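Long-range contact in autolysin E (Staphylococcus aureus, PDB 4PI7), which probably cleaves the glycan strands of peptidoglycan as an endo-beta-N-acetylglucosaminidase, remodelling the staphylococcal cell wall: residues D6-F11 and N185-A190. Numbering follows the deposited sequence.
Sequences DVNYSF and NPENPA. With NAG (2-acetamido-2-deoxy-beta-D-glucopyranose), chain B.
A type I beta turn, Asn185 to Asn188, follows helix 179-184 and meets residues 6-11 through Asn8, Tyr9 and Asp6. The turn is closed by Asn188 N to Asn185 O, and the carbonyl of Glu187 is used from across the contact: Asn8 ND2 donates to Glu187 O at 2.9 Å, nearly straight (168° at the hydrogen). The donor lies in the carbonyl plane on a lone pair, and Glu187 O in turn lies close to the amide plane of Asn8. The same oxygen sits in plane at the edge of the Tyr9 ring, 3.6 Å from CE2. With CG beside the backbone N (chi1 -68°), Tyr9 brings this ring against Pro189, where CD2 and Pro189 CD come within 3.4 Å; Met17 of helix 11-18 touches both residues. The contact ties the loop between helices 179-184 and 200-215, within the lysozyme-clan family region, to the loop leading into helix 11-18, whose N-cap is Ser10. Glu187 stretches out with CG anti to its N (chi1 -173°), and its carboxylate carbon CD packs 3.4 Å from Asp6 CB. The two acids keep their charged oxygens apart, Asp6 OD2 to Glu187 OE1 being 4.6 Å; Asn175 ND2 donates to both these atoms and Arg223 forms a salt bridge with Asp6, which probably eases the like charges. Three waters bridge the two segments. One joins Asn8 N to Pro186 O, a second accepts a hydrogen bond from Asn8 ND2 and donates one to Glu187 OE2, and the third links Tyr9 OH with Asn188 OD1.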
loop_
_atom_site.group_PDB
_atom_site.type_symbol
_atom_site.label_atom_id
_atom_site.label_comp_id
_atom_site.label_asym_id
_atom_site.label_seq_id
_atom_site.Cartn_x
_atom_site.Cartn_y
_atom_site.Cartn_z
ATOM N N ASP A 6 14.056 9.197 -14.539
ATOM C CA ASP A 6 12.815 8.410 -14.624
ATOM C C ASP A 6 11.607 9.227 -15.060
ATOM O O ASP A 6 10.457 8.744 -14.977
ATOM C CB ASP A 6 12.543 7.756 -13.285
ATOM C CG ASP A 6 12.573 8.738 -12.159
ATOM O OD1 ASP A 6 12.570 9.946 -12.457
ATOM O OD2 ASP A 6 12.582 8.328 -10.970
ATOM N N VAL A 7 11.837 10.433 -15.591
ATOM C CA VAL A 7 10.746 11.237 -16.131
ATOM C C VAL A 7 10.654 10.937 -17.628
ATOM O O VAL A 7 11.510 11.362 -18.447
ATOM C CB VAL A 7 10.940 12.730 -15.847
ATOM C CG1 VAL A 7 9.852 13.564 -16.482
ATOM C CG2 VAL A 7 10.979 12.975 -14.369
ATOM N N ASN A 8 9.647 10.180 -17.981
ATOM C CA ASN A 8 9.519 9.590 -19.304
ATOM C C ASN A 8 8.379 10.096 -20.160
ATOM O O ASN A 8 8.435 9.976 -21.401
ATOM C CB ASN A 8 9.355 8.083 -19.148
ATOM C CG ASN A 8 10.625 7.390 -18.814
ATOM O OD1 ASN A 8 11.736 7.902 -19.071
ATOM N ND2 ASN A 8 10.499 6.201 -18.216
ATOM N N TYR A 9 7.302 10.576 -19.540
ATOM C CA TYR A 9 6.055 10.900 -20.207
ATOM C C TYR A 9 5.563 12.280 -19.810
ATOM O O TYR A 9 5.774 12.704 -18.665
ATOM C CB TYR A 9 4.969 9.859 -19.888
ATOM C CG TYR A 9 5.257 8.533 -20.473
ATOM C CD1 TYR A 9 4.888 8.235 -21.794
ATOM C CD2 TYR A 9 5.940 7.550 -19.749
ATOM C CE1 TYR A 9 5.189 7.004 -22.337
ATOM C CE2 TYR A 9 6.251 6.294 -20.299
ATOM C CZ TYR A 9 5.862 6.033 -21.598
ATOM O OH TYR A 9 6.136 4.811 -22.206
ATOM N N SER A 10 4.854 12.960 -20.724
ATOM C CA SER A 10 4.067 14.120 -20.358
ATOM C C SER A 10 2.863 13.676 -19.524
ATOM O O SER A 10 2.408 12.508 -19.583
ATOM C CB SER A 10 3.550 14.889 -21.580
ATOM O OG SER A 10 2.580 14.149 -22.286
ATOM N N PHE A 11 2.311 14.601 -18.762
ATOM C CA PHE A 11 1.094 14.266 -17.998
ATOM C C PHE A 11 -0.026 13.832 -18.904
ATOM O O PHE A 11 -0.700 12.826 -18.653
ATOM C CB PHE A 11 0.675 15.483 -17.172
ATOM C CG PHE A 11 -0.533 15.247 -16.319
ATOM C CD1 PHE A 11 -0.410 14.487 -15.179
ATOM C CD2 PHE A 11 -1.759 15.739 -16.655
ATOM C CE1 PHE A 11 -1.499 14.242 -14.353
ATOM C CE2 PHE A 11 -2.851 15.484 -15.847
ATOM C CZ PHE A 11 -2.711 14.753 -14.682
ATOM N N ASN A 185 2.639 4.905 -11.065
ATOM C CA ASN A 185 3.887 4.537 -11.770
ATOM C C ASN A 185 4.221 5.473 -12.926
ATOM O O ASN A 185 4.238 5.047 -14.077
ATOM C CB ASN A 185 3.837 3.084 -12.254
ATOM C CG ASN A 185 5.192 2.500 -12.561
ATOM O OD1 ASN A 185 6.225 3.097 -12.309
ATOM N ND2 ASN A 185 5.187 1.280 -13.068
ATOM N N PRO A 186 4.520 6.740 -12.639
ATOM C CA PRO A 186 4.679 7.680 -13.750
ATOM C C PRO A 186 5.836 7.357 -14.682
ATOM O O PRO A 186 5.806 7.814 -15.851
ATOM C CB PRO A 186 4.894 9.026 -13.065
ATOM C CG PRO A 186 5.085 8.750 -11.646
ATOM C CD PRO A 186 4.496 7.424 -11.342
ATOM N N GLU A 187 6.837 6.625 -14.209
ATOM C CA GLU A 187 7.932 6.189 -15.086
ATOM C C GLU A 187 7.450 5.251 -16.186
ATOM O O GLU A 187 7.968 5.236 -17.305
ATOM C CB GLU A 187 9.011 5.537 -14.257
ATOM C CG GLU A 187 10.300 5.184 -14.999
ATOM C CD GLU A 187 11.393 4.625 -14.093
ATOM O OE1 GLU A 187 11.185 4.374 -12.874
ATOM O OE2 GLU A 187 12.564 4.561 -14.589
ATOM N N ASN A 188 6.436 4.441 -15.872
ATOM C CA ASN A 188 5.807 3.473 -16.820
ATOM C C ASN A 188 4.288 3.419 -16.535
ATOM O O ASN A 188 3.781 2.483 -15.900
ATOM C CB ASN A 188 6.408 2.082 -16.700
ATOM C CG ASN A 188 7.807 2.001 -17.301
ATOM O OD1 ASN A 188 7.954 2.004 -18.518
ATOM N ND2 ASN A 188 8.820 2.005 -16.457
ATOM N N PRO A 189 3.557 4.441 -16.999
ATOM C CA PRO A 189 2.160 4.578 -16.627
ATOM C C PRO A 189 1.313 3.366 -16.966
ATOM O O PRO A 189 1.454 2.769 -18.041
ATOM C CB PRO A 189 1.720 5.829 -17.400
ATOM C CG PRO A 189 2.936 6.626 -17.547
ATOM C CD PRO A 189 4.023 5.607 -17.747
ATOM N N ALA A 190 0.395 3.027 -16.043
ATOM C CA ALA A 190 -0.594 1.980 -16.190
ATOM C C ALA A 190 -0.050 0.544 -16.065
ATOM O O ALA A 190 -0.793 -0.434 -16.296
ATOM C CB ALA A 190 -1.449 2.158 -17.466
HETATM C C1 NAG B . -2.660 -5.774 -12.253
HETATM C C2 NAG B . -2.032 -4.978 -13.394
HETATM C C3 NAG B . -1.983 -5.852 -14.638
HETATM C C4 NAG B . -1.317 -7.159 -14.309
HETATM C C5 NAG B . -1.949 -7.849 -13.106
HETATM C C6 NAG B . -1.130 -9.054 -12.693
HETATM C C7 NAG B . -1.951 -2.480 -13.382
HETATM C C8 NAG B . -2.689 -1.241 -13.777
HETATM N N2 NAG B . -2.579 -3.654 -13.664
HETATM O O3 NAG B . -1.197 -5.211 -15.603
HETATM O O4 NAG B . -1.471 -7.991 -15.445
HETATM O O5 NAG B . -1.905 -6.965 -12.018
HETATM O O6 NAG B . -1.879 -9.604 -11.622
HETATM O O7 NAG B . -0.821 -2.459 -12.851
HETATM O O HOH W 1 7.081 10.112 -16.546
HETATM O O HOH W 2 12.926 4.805 -17.023
HETATM O O HOH W 3 5.901 2.965 -20.119
#